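PDB 2RAU: putative esterase from Sulfolobus solfataricus P2, which is probably a lipase or esterase of the alpha/beta-hydrolase superfamily and carries bound calcium in the crystal. Local coordinates for residues L54-T59 against I146-E151; N168-L173 against I293-I298. All coordinates share one frame; numbering follows the deposited sequence.

Interaction 1: L54-T59 against I146-E151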
loop_
_atom_site.group_PDB
_atom_site.type_symbol
_atom_site.label_atom_id
_atom_site.label_comp_id
_atom_site.label_asym_id
_atom_site.label_seq_id
_atom_site.Cartn_x
_atom_site.Cartn_y
_atom_site.Cartn_z
ATOM N N LEU A 54 -11.644 2.939 -2.302
ATOM C CA LEU A 54 -10.409 2.685 -3.039
ATOM C C LEU A 54 -9.240 2.780 -2.049
ATOM O O LEU A 54 -9.088 3.781 -1.311
ATOM C CB LEU A 54 -10.206 3.684 -4.193
ATOM C CG LEU A 54 -8.827 3.756 -4.875
ATOM C CD1 LEU A 54 -8.530 2.389 -5.571
ATOM C CD2 LEU A 54 -8.765 4.954 -5.819
ATOM N N ILE A 55 -8.407 1.750 -2.054
ATOM C CA ILE A 55 -7.212 1.705 -1.185
ATOM C C ILE A 55 -5.941 1.797 -1.999
ATOM O O ILE A 55 -5.695 1.001 -2.875
ATOM C CB ILE A 55 -7.235 0.450 -0.257
ATOM C CG1 ILE A 55 -8.640 0.330 0.398
ATOM C CG2 ILE A 55 -6.070 0.533 0.810
ATOM C CD1 ILE A 55 -8.815 -0.733 1.472
ATOM N N LEU A 56 -5.152 2.814 -1.691
ATOM C CA LEU A 56 -3.879 3.089 -2.323
ATOM C C LEU A 56 -2.735 2.390 -1.579
ATOM O O LEU A 56 -2.517 2.646 -0.400
ATOM C CB LEU A 56 -3.671 4.600 -2.353
ATOM C CG LEU A 56 -4.697 5.485 -3.111
ATOM C CD1 LEU A 56 -4.263 6.932 -3.148
ATOM C CD2 LEU A 56 -4.988 4.917 -4.544
ATOM N N PRO A 57 -2.031 1.470 -2.247
ATOM C CA PRO A 57 -0.921 0.839 -1.557
ATOM C C PRO A 57 0.244 1.765 -1.281
ATOM O O PRO A 57 0.340 2.824 -1.865
ATOM C CB PRO A 57 -0.466 -0.250 -2.534
ATOM C CG PRO A 57 -1.662 -0.427 -3.481
ATOM C CD PRO A 57 -2.236 0.914 -3.598
ATOM N N GLY A 58 1.172 1.273 -0.439
ATOM C CA GLY A 58 2.366 2.001 -0.046
ATOM C C GLY A 58 3.539 1.583 -0.911
ATOM O O GLY A 58 3.354 0.953 -1.926
ATOM N N THR A 59 4.745 1.994 -0.517
ATOM C CA THR A 59 5.967 1.764 -1.276
ATOM C C THR A 59 6.210 0.266 -1.480
ATOM O O THR A 59 6.167 -0.506 -0.526
ATOM C CB THR A 59 7.172 2.372 -0.533
ATOM O OG1 THR A 59 6.817 3.678 -0.113
ATOM C CG2 THR A 59 8.418 2.477 -1.407
ATOM N N ILE A 146 -16.178 8.894 -3.672
ATOM C CA ILE A 146 -15.745 7.660 -3.023
ATOM C C ILE A 146 -15.003 7.882 -1.691
ATOM O O ILE A 146 -14.584 8.999 -1.338
ATOM C CB ILE A 146 -14.870 6.815 -3.990
ATOM C CG1 ILE A 146 -13.505 7.466 -4.198
ATOM C CG2 ILE A 146 -15.533 6.568 -5.403
ATOM C CD1 ILE A 146 -12.569 6.609 -5.036
ATOM N N TYR A 147 -14.882 6.777 -0.946
ATOM C CA TYR A 147 -14.028 6.705 0.221
ATOM C C TYR A 147 -12.654 6.338 -0.290
ATOM O O TYR A 147 -12.498 5.410 -1.077
ATOM C CB TYR A 147 -14.520 5.674 1.215
ATOM C CG TYR A 147 -15.846 5.992 1.815
ATOM C CD1 TYR A 147 -15.978 7.042 2.691
ATOM C CD2 TYR A 147 -16.964 5.245 1.509
ATOM C CE1 TYR A 147 -17.177 7.347 3.243
ATOM C CE2 TYR A 147 -18.167 5.531 2.060
ATOM C CZ TYR A 147 -18.281 6.596 2.941
ATOM O OH TYR A 147 -19.494 6.913 3.527
ATOM N N LEU A 148 -11.657 7.092 0.143
ATOM C CA LEU A 148 -10.289 6.882 -0.317
ATOM C C LEU A 148 -9.400 6.581 0.899
ATOM O O LEU A 148 -9.280 7.389 1.824
ATOM C CB LEU A 148 -9.759 8.128 -1.025
ATOM C CG LEU A 148 -8.365 8.032 -1.648
ATOM C CD1 LEU A 148 -8.381 6.946 -2.690
ATOM C CD2 LEU A 148 -7.956 9.359 -2.229
ATOM N N ALA A 149 -8.754 5.427 0.854
ATOM C CA ALA A 149 -7.874 4.968 1.919
ATOM C C ALA A 149 -6.499 4.860 1.351
ATOM O O ALA A 149 -6.311 4.623 0.143
ATOM C CB ALA A 149 -8.346 3.630 2.475
ATOM N N GLY A 150 -5.516 4.988 2.223
ATOM C CA GLY A 150 -4.121 4.923 1.855
ATOM C C GLY A 150 -3.258 4.291 2.929
ATOM O O GLY A 150 -3.414 4.605 4.108
ATOM N N GLU A 151 -2.370 3.378 2.515
ATOM C CA GLU A 151 -1.415 2.747 3.438
ATOM C C GLU A 151 -0.031 3.313 3.234
ATOM O O GLU A 151 0.521 3.210 2.155
ATOM C CB GLU A 151 -1.373 1.226 3.193
ATOM C CG GLU A 151 -2.719 0.549 3.319
ATOM C CD GLU A 151 -2.681 -0.967 3.219
ATOM O OE1 GLU A 151 -1.598 -1.542 2.886
ATOM O OE2 GLU A 151 -3.735 -1.590 3.476
HETATM O O HOH W 1 0.260 -1.136 0.992
#

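Interaction 2: N168-L173 against I293-I298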
loop_
_atom_site.group_PDB
_atom_site.type_symbol
_atom_site.label_atom_id
_atom_site.label_comp_id
_atom_site.label_asym_id
_atom_site.label_seq_id
_atom_site.Cartn_x
_atom_site.Cartn_y
_atom_site.Cartn_z
ATOM N N ASN A 168 -14.976 17.023 -6.208
ATOM C CA ASN A 168 -15.785 16.165 -7.066
ATOM C C ASN A 168 -15.643 14.660 -6.946
ATOM O O ASN A 168 -16.504 13.935 -7.459
ATOM C CB ASN A 168 -15.586 16.530 -8.523
ATOM C CG ASN A 168 -16.325 17.813 -8.900
ATOM O OD1 ASN A 168 -17.620 17.941 -8.854
ATOM N ND2 ASN A 168 -15.519 18.793 -9.232
ATOM N N ASP A 169 -14.584 14.202 -6.285
ATOM C CA ASP A 169 -14.250 12.776 -6.215
ATOM C C ASP A 169 -14.299 12.081 -4.840
ATOM O O ASP A 169 -14.537 10.885 -4.803
ATOM C CB ASP A 169 -12.834 12.560 -6.759
ATOM C CG ASP A 169 -12.724 12.767 -8.259
ATOM O OD1 ASP A 169 -13.771 12.921 -8.953
ATOM O OD2 ASP A 169 -11.554 12.751 -8.744
ATOM N N ILE A 170 -14.060 12.802 -3.735
ATOM C CA ILE A 170 -13.767 12.161 -2.427
ATOM C C ILE A 170 -14.684 12.615 -1.318
ATOM O O ILE A 170 -14.802 13.805 -1.084
ATOM C CB ILE A 170 -12.301 12.482 -1.969
ATOM C CG1 ILE A 170 -11.284 12.203 -3.095
ATOM C CG2 ILE A 170 -11.899 11.721 -0.635
ATOM C CD1 ILE A 170 -11.289 10.754 -3.700
ATOM N N LYS A 171 -15.321 11.666 -0.637
ATOM C CA LYS A 171 -16.240 12.013 0.417
ATOM C C LYS A 171 -15.751 11.593 1.808
ATOM O O LYS A 171 -16.374 11.917 2.815
ATOM C CB LYS A 171 -17.616 11.415 0.126
ATOM C CG LYS A 171 -17.654 9.924 0.122
ATOM C CD LYS A 171 -18.987 9.340 -0.281
ATOM C CE LYS A 171 -18.835 7.861 -0.534
ATOM N NZ LYS A 171 -20.028 7.232 -1.128
ATOM N N GLY A 172 -14.617 10.891 1.869
ATOM C CA GLY A 172 -14.059 10.456 3.130
ATOM C C GLY A 172 -12.648 9.960 2.925
ATOM O O GLY A 172 -12.337 9.358 1.887
ATOM N N LEU A 173 -11.795 10.225 3.910
ATOM C CA LEU A 173 -10.389 9.792 3.879
ATOM C C LEU A 173 -10.068 8.860 5.044
ATOM O O LEU A 173 -10.459 9.103 6.173
ATOM C CB LEU A 173 -9.440 10.987 3.884
ATOM C CG LEU A 173 -9.251 11.729 2.563
ATOM C CD1 LEU A 173 -8.757 13.167 2.823
ATOM C CD2 LEU A 173 -8.327 10.978 1.617
ATOM N N ILE A 293 -9.078 20.925 2.400
ATOM C CA ILE A 293 -9.703 19.615 2.250
ATOM C C ILE A 293 -10.762 19.447 3.339
ATOM O O ILE A 293 -10.446 19.140 4.479
ATOM C CB ILE A 293 -8.651 18.475 2.260
ATOM C CG1 ILE A 293 -7.516 18.781 1.264
ATOM C CG2 ILE A 293 -9.302 17.110 1.966
ATOM C CD1 ILE A 293 -6.450 17.686 1.160
ATOM N N LEU A 294 -12.021 19.645 2.976
ATOM C CA LEU A 294 -13.125 19.533 3.922
ATOM C C LEU A 294 -13.814 18.172 3.777
ATOM O O LEU A 294 -14.986 18.062 3.403
ATOM C CB LEU A 294 -14.118 20.684 3.709
ATOM C CG LEU A 294 -13.482 22.080 3.632
ATOM C CD1 LEU A 294 -14.573 23.013 3.347
ATOM C CD2 LEU A 294 -12.690 22.441 4.898
ATOM N N VAL A 295 -13.054 17.140 4.062
ATOM C CA VAL A 295 -13.490 15.767 3.940
ATOM C C VAL A 295 -13.348 15.116 5.332
ATOM O O VAL A 295 -12.299 15.270 5.961
ATOM C CB VAL A 295 -12.572 15.027 2.886
ATOM C CG1 VAL A 295 -12.710 13.537 2.952
ATOM C CG2 VAL A 295 -12.846 15.561 1.451
ATOM N N PRO A 296 -14.399 14.414 5.824
ATOM C CA PRO A 296 -14.264 13.603 7.035
ATOM C C PRO A 296 -13.097 12.642 6.896
ATOM O O PRO A 296 -12.978 11.942 5.873
ATOM C CB PRO A 296 -15.577 12.820 7.084
ATOM C CG PRO A 296 -16.517 13.682 6.416
ATOM C CD PRO A 296 -15.761 14.330 5.297
ATOM N N THR A 297 -12.259 12.604 7.925
ATOM C CA THR A 297 -11.015 11.833 7.927
ATOM C C THR A 297 -10.813 11.019 9.204
ATOM O O THR A 297 -11.107 11.485 10.299
ATOM C CB THR A 297 -9.778 12.782 7.703
ATOM O OG1 THR A 297 -9.924 13.491 6.462
ATOM C CG2 THR A 297 -8.455 12.016 7.715
ATOM N N ILE A 298 -10.366 9.774 9.036
ATOM C CA ILE A 298 -9.893 8.955 10.166
ATOM C C ILE A 298 -8.433 8.591 9.855
ATOM O O ILE A 298 -8.100 8.204 8.734
ATOM C CB ILE A 298 -10.820 7.723 10.472
ATOM C CG1 ILE A 298 -10.407 7.047 11.789
ATOM C CG2 ILE A 298 -10.893 6.750 9.264
ATOM C CD1 ILE A 298 -11.375 6.013 12.230
#

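Interaction 1: L54-T59 against I146-E151
Leu54 and Leu148 run flank to flank from two parallel strands of the central alpha/beta-hydrolase sheet. Both have CG anti to the backbone N (chi1 167° and -176°), which runs the two side chains alongside each other. Leu54 CD2 meets Leu148 CD1 at 3.7 Å. The Leu56 side chain crosses that of Leu148 at a slant, its CG 4.0 Å from Leu148 CD1. Ile146 reaches the edge of this cluster with its CD1, 3.9 Å from Leu54 CB. Helices 123-141 and 153-169 cover this face. On the other face Ile55 CG1 rests on the methyl of Ala149, and Ile55 CG2 lies against the Glu151 side chain. The strands are joined by a parallel ladder. Leu54 N binds Tyr147 O, Leu54 O takes Ala149 N at 2.7 Å, Leu56 N binds Ala149 O, and Leu56 O takes Glu151 N. Leu56 N stands 30° out of the plane of the Ala149 carbonyl. Gly150 faces Leu56 without a side chain and is part of a GxSxG sequence, consistent with a nucleophile elbow just after the strand. Beyond the ladder a water links the segments. It accepts from Gly58 N at 2.9 Å and donates to Glu151 OE1 at 2.7 Å.

Interaction 2: N168-L173 against I293-I298
Val295 turns its CG1 methyl onto the backbone of Gly172, 3.4 Å from Gly172 CA. Its chi1 of 165° sets CG1 anti to the backbone N, and from there the methyl also reaches two side chains. The Leu173 side chain runs roughly perpendicular to that of Val295, with Leu173 CG 3.9 Å from Val295 CG1. Ile170 approaches with its CG2 branch at a longer distance. The other methyl, Val295 CG2, lies near Ile170 O. Helix 153-169 closes over this group, with Trp166 against Val295 and Ser162 against Ile170 and Leu173. Leu173 occupies two conformations. In one of them CG is anti to the carbonyl carbon (chi1 -78°) and CD1 comes 4.1 Å from Ile293 CG2, so that touch is the less certain one. Here strands 170-176 and 297-302 begin to pair as parallel neighbours in the alpha/beta-hydrolase sheet. Leu173 N binds Pro296 O at 2.9 Å, in the carbonyl plane. Leu173 O accepts Ile298 N, which stands 19° out of the Leu173 carbonyl plane. Leu173 and Thr297 therefore sit opposite each other; their side chains leave the same face of the sheet and run next to each other. Thr297 OG1 lies 3.6 Å from Leu173 CB. That hydroxyl donates to Val295 O at 3.0 Å from above the carbonyl plane, which ties the strand start back to the preceding loop. The side chain of Lys171 starts off away from 293-298, and its NZ forms a salt bridge with Asp51. The ring of Pro296 packs its CD 3.5 Å from Lys171 O.

In the fold
Interactions 1 and 2 lie in one sheet, their centres about 12 Å apart. Across it the strands run 52-56, 146-151, 170-176 and 297-302, all parallel. Interaction 1 joins the first pair and interaction 2 the last. Between them, Ile146 probably forms two hydrogen bonds: its N to Asp169 O at the end of helix 153-169, and its O to Lys171 N in strand 170-176. That helix connects strands 146-151 and 170-176 in the chain and packs against both contacts. Both segments of interaction 1 come earlier in the chain than those of interaction 2. Strand 146-151 ends just before Ser152, the probable nucleophile, possibly in a triad with Asp177 and His329.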